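Local structure of enoyl-CoA hydratase (Mycobacterium avium, 3OC7) at residues M89-A94 / R236-S241; E96-M101 / P152-L157; G117-G122 / S139-T144; D131-G136 / G187-A192. The protein probably catalyses the reversible hydration of 2-enoyl-CoA thioesters in fatty acid metabolism, as a three-chain assembly of the crotonase family. All coordinates share one frame; numbering follows the deposited sequence.

Interaction 1 (M89-A94 / R236-S241); sequences MAVERA and RLAEES
The first torsion of Val91 sets CG2 opposite its backbone N (CG1 at chi1 73°) and turns that methyl onto the backbone of Ala238; in one of its two deposited conformers Ser241 likewise has OG opposite its own N (chi1 -179°), near the methyl of Ala94. Val91 CG2 ends 3.9 Å from Ala238 O, alongside the helix backbone. Between them, Ala94 and Ala238 both direct their CB atoms across the interface, and the two CB atoms meet at 3.9 Å. The Ala94 methyl also rests 3.8 Å from Ala238 CA. With alanines as the points of closest contact, the axes of the two segments come within 8.1 Å at 141°, a close crossing, roughly antiparallel but well tilted. It joins helix 86-106 to the long helix 212-245, where Ala242 continues the apolar strip by packing on Ala90 and Val91. Another flank of helix 212-245 meets the second subunit, where Leu237 touches Leu221 of that chain. At the polar margin a water donates to Ala90 O at 2.9 Å and lies 2.8 Å from Ser241 OG; the second bond belongs to that one serine conformer and is accordingly provisional. No direct hydrogen bond joins the segments, which implies that cohesion here comes from apolar burial and small residues at the crossing, with the water bridge a peripheral addition.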
loop_
_atom_site.group_PDB
_atom_site.type_symbol
_atom_site.label_atom_id
_atom_site.label_comp_id
_atom_site.label_asym_id
_atom_site.label_seq_id
_atom_site.Cartn_x
_atom_site.Cartn_y
_atom_site.Cartn_z
ATOM N N MET A 89 10.010 1.470 -34.431
ATOM C CA MET A 89 9.244 2.667 -34.058
ATOM C C MET A 89 8.511 2.489 -32.716
ATOM O O MET A 89 8.481 3.411 -31.893
ATOM C CB MET A 89 8.258 3.078 -35.168
ATOM C CG MET A 89 8.891 3.837 -36.349
ATOM S SD MET A 89 7.797 4.127 -37.771
ATOM C CE MET A 89 6.725 5.428 -37.171
ATOM N N ALA A 90 7.947 1.297 -32.495
ATOM C CA ALA A 90 7.235 0.978 -31.240
ATOM C C ALA A 90 8.151 0.918 -30.002
ATOM O O ALA A 90 7.791 1.457 -28.950
ATOM C CB ALA A 90 6.434 -0.322 -31.373
ATOM N N VAL A 91 9.322 0.287 -30.124
ATOM C CA VAL A 91 10.274 0.221 -28.993
ATOM C C VAL A 91 10.804 1.617 -28.594
ATOM O O VAL A 91 10.950 1.918 -27.397
ATOM C CB VAL A 91 11.415 -0.845 -29.211
ATOM C CG1 VAL A 91 12.446 -0.382 -30.263
ATOM C CG2 VAL A 91 12.084 -1.197 -27.885
ATOM N N GLU A 92 11.077 2.473 -29.580
ATOM C CA GLU A 92 11.514 3.850 -29.318
ATOM C C GLU A 92 10.413 4.711 -28.698
ATOM O O GLU A 92 10.677 5.545 -27.830
ATOM C CB GLU A 92 12.037 4.518 -30.593
ATOM C CG GLU A 92 13.468 4.151 -30.961
ATOM C CD GLU A 92 14.413 4.119 -29.766
ATOM O OE1 GLU A 92 14.532 5.129 -29.028
ATOM O OE2 GLU A 92 15.053 3.075 -29.575
ATOM N N ARG A 93 9.166 4.524 -29.146
ATOM C CA ARG A 93 8.018 5.230 -28.538
ATOM C C ARG A 93 7.898 4.911 -27.027
ATOM O O ARG A 93 7.635 5.808 -26.190
ATOM C CB ARG A 93 6.685 4.907 -29.252
ATOM C CG ARG A 93 6.450 5.590 -30.608
ATOM C CD ARG A 93 4.953 5.566 -30.975
ATOM N NE ARG A 93 4.387 4.214 -31.069
ATOM C CZ ARG A 93 4.469 3.437 -32.148
ATOM N NH1 ARG A 93 5.103 3.862 -33.233
ATOM N NH2 ARG A 93 3.924 2.226 -32.137
ATOM N N ALA A 94 8.070 3.633 -26.682
ATOM C CA ALA A 94 8.033 3.198 -25.277
ATOM C C ALA A 94 9.182 3.767 -24.428
ATOM O O ALA A 94 8.925 4.286 -23.318
ATOM C CB ALA A 94 8.000 1.677 -25.184
ATOM N N ARG A 236 13.179 -3.867 -20.205
ATOM C CA ARG A 236 12.353 -5.071 -20.373
ATOM C C ARG A 236 10.908 -4.725 -20.750
ATOM O O ARG A 236 10.326 -5.355 -21.652
ATOM C CB ARG A 236 12.400 -5.955 -19.112
ATOM C CG ARG A 236 11.705 -7.312 -19.252
ATOM C CD ARG A 236 11.741 -8.100 -17.953
ATOM N NE ARG A 236 11.297 -7.295 -16.820
ATOM C CZ ARG A 236 10.027 -7.155 -16.454
ATOM N NH1 ARG A 236 9.062 -7.769 -17.126
ATOM N NH2 ARG A 236 9.723 -6.403 -15.407
ATOM N N LEU A 237 10.328 -3.716 -20.082
ATOM C CA LEU A 237 8.957 -3.270 -20.385
ATOM C C LEU A 237 8.800 -2.613 -21.767
ATOM O O LEU A 237 7.765 -2.793 -22.418
ATOM C CB LEU A 237 8.373 -2.383 -19.263
ATOM C CG LEU A 237 8.137 -3.043 -17.887
ATOM C CD1 LEU A 237 7.852 -1.920 -16.837
ATOM C CD2 LEU A 237 7.015 -4.098 -17.896
ATOM N N ALA A 238 9.823 -1.868 -22.214
ATOM C CA ALA A 238 9.820 -1.288 -23.574
ATOM C C ALA A 238 9.830 -2.373 -24.673
ATOM O O ALA A 238 9.082 -2.272 -25.654
ATOM C CB ALA A 238 11.008 -0.272 -23.758
ATOM N N GLU A 239 10.643 -3.416 -24.487
ATOM C CA GLU A 239 10.683 -4.565 -25.425
ATOM C C GLU A 239 9.343 -5.335 -25.461
ATOM O O GLU A 239 8.852 -5.710 -26.538
ATOM C CB GLU A 239 11.882 -5.484 -25.115
ATOM C CG GLU A 239 13.238 -4.784 -25.356
ATOM C CD GLU A 239 14.467 -5.613 -24.994
ATOM O OE1 GLU A 239 14.376 -6.847 -24.884
ATOM O OE2 GLU A 239 15.549 -5.003 -24.826
ATOM N N GLU A 240 8.734 -5.546 -24.288
ATOM C CA GLU A 240 7.404 -6.172 -24.211
ATOM C C GLU A 240 6.326 -5.370 -24.963
ATOM O O GLU A 240 5.522 -5.943 -25.718
ATOM C CB GLU A 240 6.993 -6.388 -22.737
ATOM C CG GLU A 240 5.577 -6.972 -22.565
ATOM C CD GLU A 240 5.172 -7.231 -21.111
ATOM O OE1 GLU A 240 5.995 -7.053 -20.181
ATOM O OE2 GLU A 240 4.004 -7.643 -20.906
ATOM N N SER A 241 6.301 -4.052 -24.752
ATOM C CA SER A 241 5.363 -3.139 -25.421
ATOM C C SER A 241 5.421 -3.302 -26.949
ATOM O O SER A 241 4.392 -3.395 -27.631
ATOM C CB SER A 241 5.683 -1.680 -25.020
ATOM O OG SER A 241 4.794 -0.726 -25.605
HETATM O O HOH W 1 5.182 0.645 -28.070
#

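Interaction 2 (E96-M101 / P152-L157); sequences EMAALM and PAIISL
Ile154 sets its CG2 methyl against two methionines of helix 86-106, the dense part of the contact. Met97 CG comes to 3.8 Å of Ile154 CG2, the two chains passing at a slant. From the other, Met101, the terminal CE reaches the same Ile154 CG2 at 3.8 Å. The bend that ends the Met101 chain (chi3 -58°, after an extended chi2) turns this methyl over the turn, where it also sits 3.6 Å from Ile154 O. A second, slacker layer follows: Leu157 CD1 lies 4.0 Å from Met101 CE, and the same CD1 is 4.2 Å from Ala98 CB.

Ile154 lies within a type I beta turn from Ala153 to Ser156, so the contact sets the turn leading toward helix 156-159 against the flank of helix 86-106 in this crotonase-family fold. The turn is tied from behind, where Ser156 OG donates to Pro152 O at 2.8 Å and is bonded as well to Tyr172 OH. Phe230 of helix 212-245 touches both Met101 and Leu157 and so extends the apolar cluster.

Contact between the two segments thins away from this core, although Ile155 and Ser156 remain buried by other parts. Ile155 carries its end away from the helix, toward Phe124 and Leu143, and Ser156 points its CB to the rear, where Leu221 of the second subunit packs on it. The far flank of helix 86-106, at Glu96 and Ala99, is on the exposed side of the assembly. A bound 1,2-ethanediol, probably from the crystallisation liquor, lies about 5 Å from the Leu157 side chain.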
loop_
_atom_site.group_PDB
_atom_site.type_symbol
_atom_site.label_atom_id
_atom_site.label_comp_id
_atom_site.label_asym_id
_atom_site.label_seq_id
_atom_site.Cartn_x
_atom_site.Cartn_y
_atom_site.Cartn_z
ATOM N N GLU A 96 10.854 6.543 -25.057
ATOM C CA GLU A 96 10.560 7.970 -24.965
ATOM C C GLU A 96 9.506 8.321 -23.882
ATOM O O GLU A 96 9.643 9.345 -23.176
ATOM C CB GLU A 96 10.224 8.534 -26.360
ATOM C CG GLU A 96 11.500 8.650 -27.236
ATOM C CD GLU A 96 11.237 8.840 -28.727
ATOM O OE1 GLU A 96 10.059 8.913 -29.134
ATOM O OE2 GLU A 96 12.234 8.916 -29.495
ATOM N N MET A 97 8.485 7.469 -23.728
ATOM C CA MET A 97 7.528 7.605 -22.630
ATOM C C MET A 97 8.189 7.435 -21.249
ATOM O O MET A 97 7.957 8.260 -20.351
ATOM C CB MET A 97 6.337 6.640 -22.806
ATOM C CG MET A 97 5.188 6.879 -21.805
ATOM S SD MET A 97 4.541 8.576 -21.922
ATOM C CE MET A 97 3.606 8.739 -20.407
ATOM N N ALA A 98 9.021 6.402 -21.084
ATOM C CA ALA A 98 9.779 6.205 -19.835
ATOM C C ALA A 98 10.685 7.395 -19.486
ATOM O O ALA A 98 10.729 7.835 -18.320
ATOM C CB ALA A 98 10.587 4.898 -19.894
ATOM N N ALA A 99 11.378 7.955 -20.486
ATOM C CA ALA A 99 12.268 9.101 -20.242
ATOM C C ALA A 99 11.539 10.390 -19.811
ATOM O O ALA A 99 12.064 11.160 -18.986
ATOM C CB ALA A 99 13.151 9.357 -21.474
ATOM N N LEU A 100 10.335 10.604 -20.349
ATOM C CA LEU A 100 9.501 11.736 -19.943
ATOM C C LEU A 100 9.007 11.586 -18.506
ATOM O O LEU A 100 9.091 12.538 -17.717
ATOM C CB LEU A 100 8.343 11.975 -20.936
ATOM C CG LEU A 100 7.344 13.094 -20.578
ATOM C CD1 LEU A 100 8.041 14.467 -20.487
ATOM C CD2 LEU A 100 6.206 13.095 -21.610
ATOM N N MET A 101 8.488 10.411 -18.175
ATOM C CA MET A 101 8.096 10.131 -16.782
ATOM C C MET A 101 9.259 10.302 -15.804
ATOM O O MET A 101 9.111 10.925 -14.732
ATOM C CB MET A 101 7.483 8.722 -16.656
ATOM C CG MET A 101 6.131 8.521 -17.407
ATOM S SD MET A 101 5.338 6.925 -17.008
ATOM C CE MET A 101 6.647 5.769 -17.513
ATOM N N PRO A 152 -0.991 -2.656 -20.207
ATOM C CA PRO A 152 -0.420 -1.379 -19.720
ATOM C C PRO A 152 1.040 -1.496 -19.199
ATOM O O PRO A 152 1.313 -1.232 -18.012
ATOM C CB PRO A 152 -1.411 -0.941 -18.615
ATOM C CG PRO A 152 -2.515 -2.014 -18.549
ATOM C CD PRO A 152 -1.993 -3.217 -19.277
ATOM N N ALA A 153 1.974 -1.868 -20.084
ATOM C CA ALA A 153 3.348 -2.198 -19.693
ATOM C C ALA A 153 4.205 -1.023 -19.164
ATOM O O ALA A 153 4.553 -0.993 -17.970
ATOM C CB ALA A 153 4.068 -2.997 -20.822
ATOM N N ILE A 154 4.531 -0.070 -20.038
ATOM C CA ILE A 154 5.360 1.088 -19.661
ATOM C C ILE A 154 4.760 1.927 -18.517
ATOM O O ILE A 154 5.509 2.371 -17.612
ATOM C CB ILE A 154 5.679 1.995 -20.879
ATOM C CG1 ILE A 154 6.753 1.316 -21.746
ATOM C CG2 ILE A 154 6.057 3.458 -20.417
ATOM C CD1 ILE A 154 8.200 1.382 -21.177
ATOM N N ILE A 155 3.439 2.136 -18.535
ATOM C CA ILE A 155 2.813 2.982 -17.500
ATOM C C ILE A 155 2.819 2.345 -16.083
ATOM O O ILE A 155 2.635 3.053 -15.079
ATOM C CB ILE A 155 1.403 3.495 -17.898
ATOM C CG1 ILE A 155 0.395 2.351 -18.037
ATOM C CG2 ILE A 155 1.453 4.353 -19.186
ATOM C CD1 ILE A 155 -1.000 2.807 -18.461
ATOM N N SER A 156 3.048 1.023 -16.020
ATOM C CA SER A 156 3.224 0.286 -14.746
ATOM C C SER A 156 4.363 0.843 -13.862
ATOM O O SER A 156 4.322 0.711 -12.626
ATOM C CB SER A 156 3.407 -1.233 -14.980
ATOM O OG SER A 156 2.215 -1.867 -15.459
ATOM N N LEU A 157 5.360 1.476 -14.493
ATOM C CA LEU A 157 6.497 2.098 -13.782
ATOM C C LEU A 157 6.081 3.139 -12.705
ATOM O O LEU A 157 6.727 3.239 -11.654
ATOM C CB LEU A 157 7.492 2.739 -14.777
ATOM C CG LEU A 157 8.302 1.795 -15.671
ATOM C CD1 LEU A 157 9.002 2.580 -16.794
ATOM C CD2 LEU A 157 9.289 0.959 -14.848
#

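Interaction 3 (G117-G122 / S139-T144); sequences GHVRAG and SSFALT
The Ser140 hydroxyl and the side chains of His118 and Arg120 project from the same face of the sheet, and their orientations define the contact. Ser140 OG lies at the edge of the imidazole, 2.8 Å from His118 ND1, in a hydrogen bond. The Arg120 guanidinium approaches the same oxygen end-on: NH1 lies 3.0 Å and NH2 3.1 Å from Ser140 OG, with the oxygen only 1° out of the guanidinium plane. A bend at chi2 (-73°) folds the arginine back over its neighbour strand, bringing the Ala142 methyl over the rim of one guanidinium face, while NH1 also donates to Val119 O from above that carbonyl's plane, not on a lone pair. On the reverse face, Val119 CB packs 3.8 Å from Phe141 CD2. Beneath these groups strands 118-120 and 140-142 run parallel, 16° apart, joined by Val119 N to Ser140 O at 2.9 Å. The pairing opens toward Ala142, where a water 2.8 Å from Ala121 N and from Ala142 O spans the gap. Strand 67-69 completes this small parallel sheet, and strand 118-120 leads into helix 123-129, whose entry in crotonase relatives supplies an oxyanion-hole NH. Chemically, three bonds fix the rotation of Ser140 OG, and the end-on, in-plane grip of NH1 and NH2 on that one oxygen, with the in-plane NH1 bond to Val119 O, probably helps keep the guanidinium in place beside Ala142.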
loop_
_atom_site.group_PDB
_atom_site.type_symbol
_atom_site.label_atom_id
_atom_site.label_comp_id
_atom_site.label_asym_id
_atom_site.label_seq_id
_atom_site.Cartn_x
_atom_site.Cartn_y
_atom_site.Cartn_z
ATOM N N GLY A 117 -11.011 16.385 -17.394
ATOM C CA GLY A 117 -11.278 15.765 -18.705
ATOM C C GLY A 117 -10.865 14.301 -18.751
ATOM O O GLY A 117 -10.461 13.736 -17.724
ATOM N N HIS A 118 -10.941 13.694 -19.938
ATOM C CA HIS A 118 -10.681 12.262 -20.120
ATOM C C HIS A 118 -9.181 11.913 -20.068
ATOM O O HIS A 118 -8.327 12.673 -20.565
ATOM C CB HIS A 118 -11.331 11.756 -21.427
ATOM C CG HIS A 118 -12.786 12.117 -21.562
ATOM N ND1 HIS A 118 -13.757 11.662 -20.692
ATOM C CD2 HIS A 118 -13.430 12.878 -22.482
ATOM C CE1 HIS A 118 -14.935 12.138 -21.066
ATOM N NE2 HIS A 118 -14.762 12.880 -22.145
ATOM N N VAL A 119 -8.878 10.774 -19.430
ATOM C CA VAL A 119 -7.519 10.207 -19.342
ATOM C C VAL A 119 -7.518 8.745 -19.881
ATOM O O VAL A 119 -8.279 7.896 -19.390
ATOM C CB VAL A 119 -7.001 10.221 -17.870
ATOM C CG1 VAL A 119 -5.593 9.542 -17.724
ATOM C CG2 VAL A 119 -7.002 11.645 -17.281
ATOM N N ARG A 120 -6.691 8.471 -20.897
ATOM C CA ARG A 120 -6.574 7.109 -21.474
ATOM C C ARG A 120 -5.095 6.774 -21.793
ATOM O O ARG A 120 -4.283 7.671 -22.032
ATOM C CB ARG A 120 -7.424 6.938 -22.756
ATOM C CG ARG A 120 -8.928 7.243 -22.674
ATOM C CD ARG A 120 -9.707 6.164 -21.897
ATOM N NE ARG A 120 -11.154 6.383 -21.918
ATOM C CZ ARG A 120 -11.815 7.208 -21.106
ATOM N NH1 ARG A 120 -11.167 7.916 -20.185
ATOM N NH2 ARG A 120 -13.129 7.340 -21.229
ATOM N N ALA A 121 -4.772 5.468 -21.823
ATOM C CA ALA A 121 -3.462 4.944 -22.284
ATOM C C ALA A 121 -2.242 5.646 -21.664
ATOM O O ALA A 121 -2.175 5.765 -20.439
ATOM C CB ALA A 121 -3.383 4.910 -23.837
ATOM N N GLY A 122 -1.298 6.125 -22.482
ATOM C CA GLY A 122 -0.115 6.831 -22.002
ATOM C C GLY A 122 -0.390 8.010 -21.076
ATOM O O GLY A 122 0.471 8.392 -20.290
ATOM N N SER A 139 -14.002 14.675 -15.313
ATOM C CA SER A 139 -12.940 13.671 -15.505
ATOM C C SER A 139 -13.472 12.236 -15.681
ATOM O O SER A 139 -14.481 11.855 -15.068
ATOM C CB SER A 139 -11.941 13.724 -14.331
ATOM O OG SER A 139 -11.400 15.034 -14.148
ATOM N N SER A 140 -12.796 11.442 -16.518
ATOM C CA SER A 140 -13.045 9.978 -16.600
ATOM C C SER A 140 -11.734 9.210 -16.843
ATOM O O SER A 140 -10.784 9.784 -17.418
ATOM C CB SER A 140 -14.091 9.609 -17.683
ATOM O OG SER A 140 -13.501 9.455 -18.968
ATOM N N PHE A 141 -11.697 7.922 -16.437
ATOM C CA PHE A 141 -10.507 7.058 -16.506
ATOM C C PHE A 141 -10.905 5.625 -16.965
ATOM O O PHE A 141 -11.898 5.068 -16.454
ATOM C CB PHE A 141 -9.848 6.965 -15.103
ATOM C CG PHE A 141 -9.576 8.317 -14.431
ATOM C CD1 PHE A 141 -10.576 8.983 -13.699
ATOM C CD2 PHE A 141 -8.316 8.921 -14.529
ATOM C CE1 PHE A 141 -10.322 10.229 -13.094
ATOM C CE2 PHE A 141 -8.051 10.157 -13.913
ATOM C CZ PHE A 141 -9.041 10.815 -13.213
ATOM N N ALA A 142 -10.165 5.022 -17.915
ATOM C CA ALA A 142 -10.383 3.605 -18.338
ATOM C C ALA A 142 -9.111 2.961 -18.926
ATOM O O ALA A 142 -8.449 3.574 -19.773
ATOM C CB ALA A 142 -11.553 3.501 -19.341
ATOM N N LEU A 143 -8.776 1.754 -18.461
ATOM C CA LEU A 143 -7.618 0.980 -18.956
ATOM C C LEU A 143 -8.126 -0.157 -19.861
ATOM O O LEU A 143 -8.315 -1.293 -19.399
ATOM C CB LEU A 143 -6.788 0.402 -17.779
ATOM C CG LEU A 143 -6.082 1.402 -16.850
ATOM C CD1 LEU A 143 -6.045 0.924 -15.385
ATOM C CD2 LEU A 143 -4.668 1.749 -17.331
ATOM N N THR A 144 -8.356 0.155 -21.136
ATOM C CA THR A 144 -8.946 -0.813 -22.084
ATOM C C THR A 144 -7.940 -1.582 -22.951
ATOM O O THR A 144 -8.340 -2.201 -23.960
ATOM C CB THR A 144 -9.993 -0.131 -22.991
ATOM O OG1 THR A 144 -9.383 0.986 -23.651
ATOM C CG2 THR A 144 -11.224 0.306 -22.169
HETATM O O HOH W 2 -11.526 3.528 -23.505
HETATM O O HOH W 3 -6.367 3.147 -21.608
#

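Interaction 4 (D131-G136 / G187-A192); sequences DIAVAG and GLITMA
Ala133 O is gripped by two successive backbone N-H groups of the opposing segment. Thr190 N reaches it at 2.9 Å in the carbonyl plane, on a lone pair, although the N-H is bent (138°). Met191 N comes to the same Ala133 O at 3.3 Å, straighter and close to the line of the carbonyl bond. Next door the threonine side chain stands in for a backbone acceptor: its first torsion (chi1 -45°) sets OG1 beside its own N, where it takes the Ala133 N-H at 3.0 Å, nearly linear at 168°. That OG1 in turn donates to a water, 2.8 Å away, which donates to Asp131 O.

Beyond this point the pairing becomes regular, with Ala135 N donating to Met191 O at 3.2 Å. Strand 191-192 thus joins strand 132-135 in parallel and forms the outermost strand, within this chain, of the large mixed sheet of the crotonase fold; strand 111-115 lies on the other side of 132-135. The segment arrives from helix 180-186, which Gly187 closes with a Schellman motif.

Side chains separate onto the two sides of the pair. Val134 and Met191 lie alongside each other, pointing the same way, with Val134 CG2 to Met191 CG at 4.0 Å, and helix 196-208 packs on both. On the other side Ile189 extends along the strand and sets CD1 3.7 Å from Ala135 CB. Arg166 of the third subunit bonds Gly187 O and Leu188 O, and Arg170 of that subunit packs on Thr190 and Met191.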
loop_
_atom_site.group_PDB
_atom_site.type_symbol
_atom_site.label_atom_id
_atom_site.label_comp_id
_atom_site.label_asym_id
_atom_site.label_seq_id
_atom_site.Cartn_x
_atom_site.Cartn_y
_atom_site.Cartn_z
ATOM N N ASP A 131 3.861 14.348 -8.463
ATOM C CA ASP A 131 3.889 14.151 -7.000
ATOM C C ASP A 131 2.489 14.252 -6.342
ATOM O O ASP A 131 2.174 13.491 -5.401
ATOM C CB ASP A 131 4.877 15.150 -6.365
ATOM C CG ASP A 131 6.242 15.063 -6.990
ATOM O OD1 ASP A 131 6.958 14.083 -6.691
ATOM O OD2 ASP A 131 6.585 15.953 -7.804
ATOM N N ILE A 132 1.672 15.180 -6.848
ATOM C CA ILE A 132 0.286 15.451 -6.384
ATOM C C ILE A 132 -0.605 15.548 -7.636
ATOM O O ILE A 132 -0.134 16.029 -8.677
ATOM C CB ILE A 132 0.216 16.777 -5.542
ATOM C CG1 ILE A 132 1.147 16.697 -4.313
ATOM C CG2 ILE A 132 -1.238 17.104 -5.125
ATOM C CD1 ILE A 132 1.355 18.040 -3.533
ATOM N N ALA A 133 -1.849 15.038 -7.566
ATOM C CA ALA A 133 -2.802 15.137 -8.695
ATOM C C ALA A 133 -4.231 15.432 -8.194
ATOM O O ALA A 133 -4.725 14.773 -7.252
ATOM C CB ALA A 133 -2.783 13.863 -9.550
ATOM N N VAL A 134 -4.878 16.419 -8.823
ATOM C CA VAL A 134 -6.271 16.831 -8.508
ATOM C C VAL A 134 -7.163 16.705 -9.758
ATOM O O VAL A 134 -6.746 17.119 -10.846
ATOM C CB VAL A 134 -6.320 18.312 -7.950
ATOM C CG1 VAL A 134 -7.713 18.700 -7.391
ATOM C CG2 VAL A 134 -5.226 18.528 -6.896
ATOM N N ALA A 135 -8.362 16.125 -9.603
ATOM C CA ALA A 135 -9.300 16.003 -10.742
ATOM C C ALA A 135 -10.719 16.523 -10.462
ATOM O O ALA A 135 -11.294 16.267 -9.382
ATOM C CB ALA A 135 -9.381 14.557 -11.236
ATOM N N GLY A 136 -11.271 17.233 -11.451
ATOM C CA GLY A 136 -12.609 17.849 -11.357
ATOM C C GLY A 136 -13.740 17.009 -11.958
ATOM O O GLY A 136 -13.499 15.868 -12.413
ATOM N N GLY A 187 -5.875 5.502 -5.164
ATOM C CA GLY A 187 -4.495 6.022 -5.198
ATOM C C GLY A 187 -4.054 6.563 -6.558
ATOM O O GLY A 187 -2.893 7.010 -6.701
ATOM N N LEU A 188 -4.943 6.565 -7.563
ATOM C CA LEU A 188 -4.574 7.113 -8.896
ATOM C C LEU A 188 -4.381 8.646 -8.855
ATOM O O LEU A 188 -3.489 9.186 -9.541
ATOM C CB LEU A 188 -5.587 6.710 -9.979
ATOM C CG LEU A 188 -5.335 7.259 -11.399
ATOM C CD1 LEU A 188 -3.966 6.825 -11.964
ATOM C CD2 LEU A 188 -6.439 6.857 -12.359
ATOM N N ILE A 189 -5.217 9.335 -8.066
ATOM C CA ILE A 189 -5.053 10.790 -7.790
ATOM C C ILE A 189 -5.004 11.048 -6.288
ATOM O O ILE A 189 -5.340 10.153 -5.487
ATOM C CB ILE A 189 -6.174 11.678 -8.480
ATOM C CG1 ILE A 189 -7.553 11.396 -7.852
ATOM C CG2 ILE A 189 -6.177 11.470 -10.013
ATOM C CD1 ILE A 189 -8.713 12.244 -8.400
ATOM N N THR A 190 -4.587 12.259 -5.911
ATOM C CA THR A 190 -4.557 12.702 -4.498
ATOM C C THR A 190 -5.943 13.105 -3.966
ATOM O O THR A 190 -6.307 12.758 -2.818
ATOM C CB THR A 190 -3.559 13.890 -4.301
ATOM O OG1 THR A 190 -2.323 13.620 -4.998
ATOM C CG2 THR A 190 -3.277 14.157 -2.814
ATOM N N MET A 191 -6.690 13.863 -4.772
ATOM C CA MET A 191 -8.019 14.343 -4.365
ATOM C C MET A 191 -8.945 14.686 -5.525
ATOM O O MET A 191 -8.512 15.229 -6.552
ATOM C CB MET A 191 -7.908 15.541 -3.424
ATOM C CG MET A 191 -6.946 16.620 -3.840
ATOM S SD MET A 191 -6.831 18.016 -2.675
ATOM C CE MET A 191 -8.364 18.818 -3.032
ATOM N N ALA A 192 -10.218 14.357 -5.330
ATOM C CA ALA A 192 -11.311 14.851 -6.186
ATOM C C ALA A 192 -11.810 16.224 -5.693
ATOM O O ALA A 192 -11.972 16.431 -4.484
ATOM C CB ALA A 192 -12.467 13.838 -6.191
HETATM O O HOH W 4 0.017 13.206 -3.578
#

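How the interactions relate
Interactions 1 and 2 share helix 86-106 and have centres 9 Å apart; Ile154 CG1 meets Ala94 CB at 3.7 Å, so the two contacts adjoin in apolar packing. Interaction 2 touches interaction 3 through Met97 and Ile155, and interaction 3 touches interaction 4 where the Phe141 ring meets Leu188 and Ala135. Interactions 1 and 4, the ends of this series, are 28 Å apart between centres, on opposite sides of the chain's centre. Interactions 2 to 4 are nested within the loop closed by interaction 1. Interaction 3 is nested within interaction 2, while interaction 4 alternates along the sequence with both, consistent with the winding crotonase fold. Interactions 1 and 2 adjoin the second subunit, interaction 4 the third.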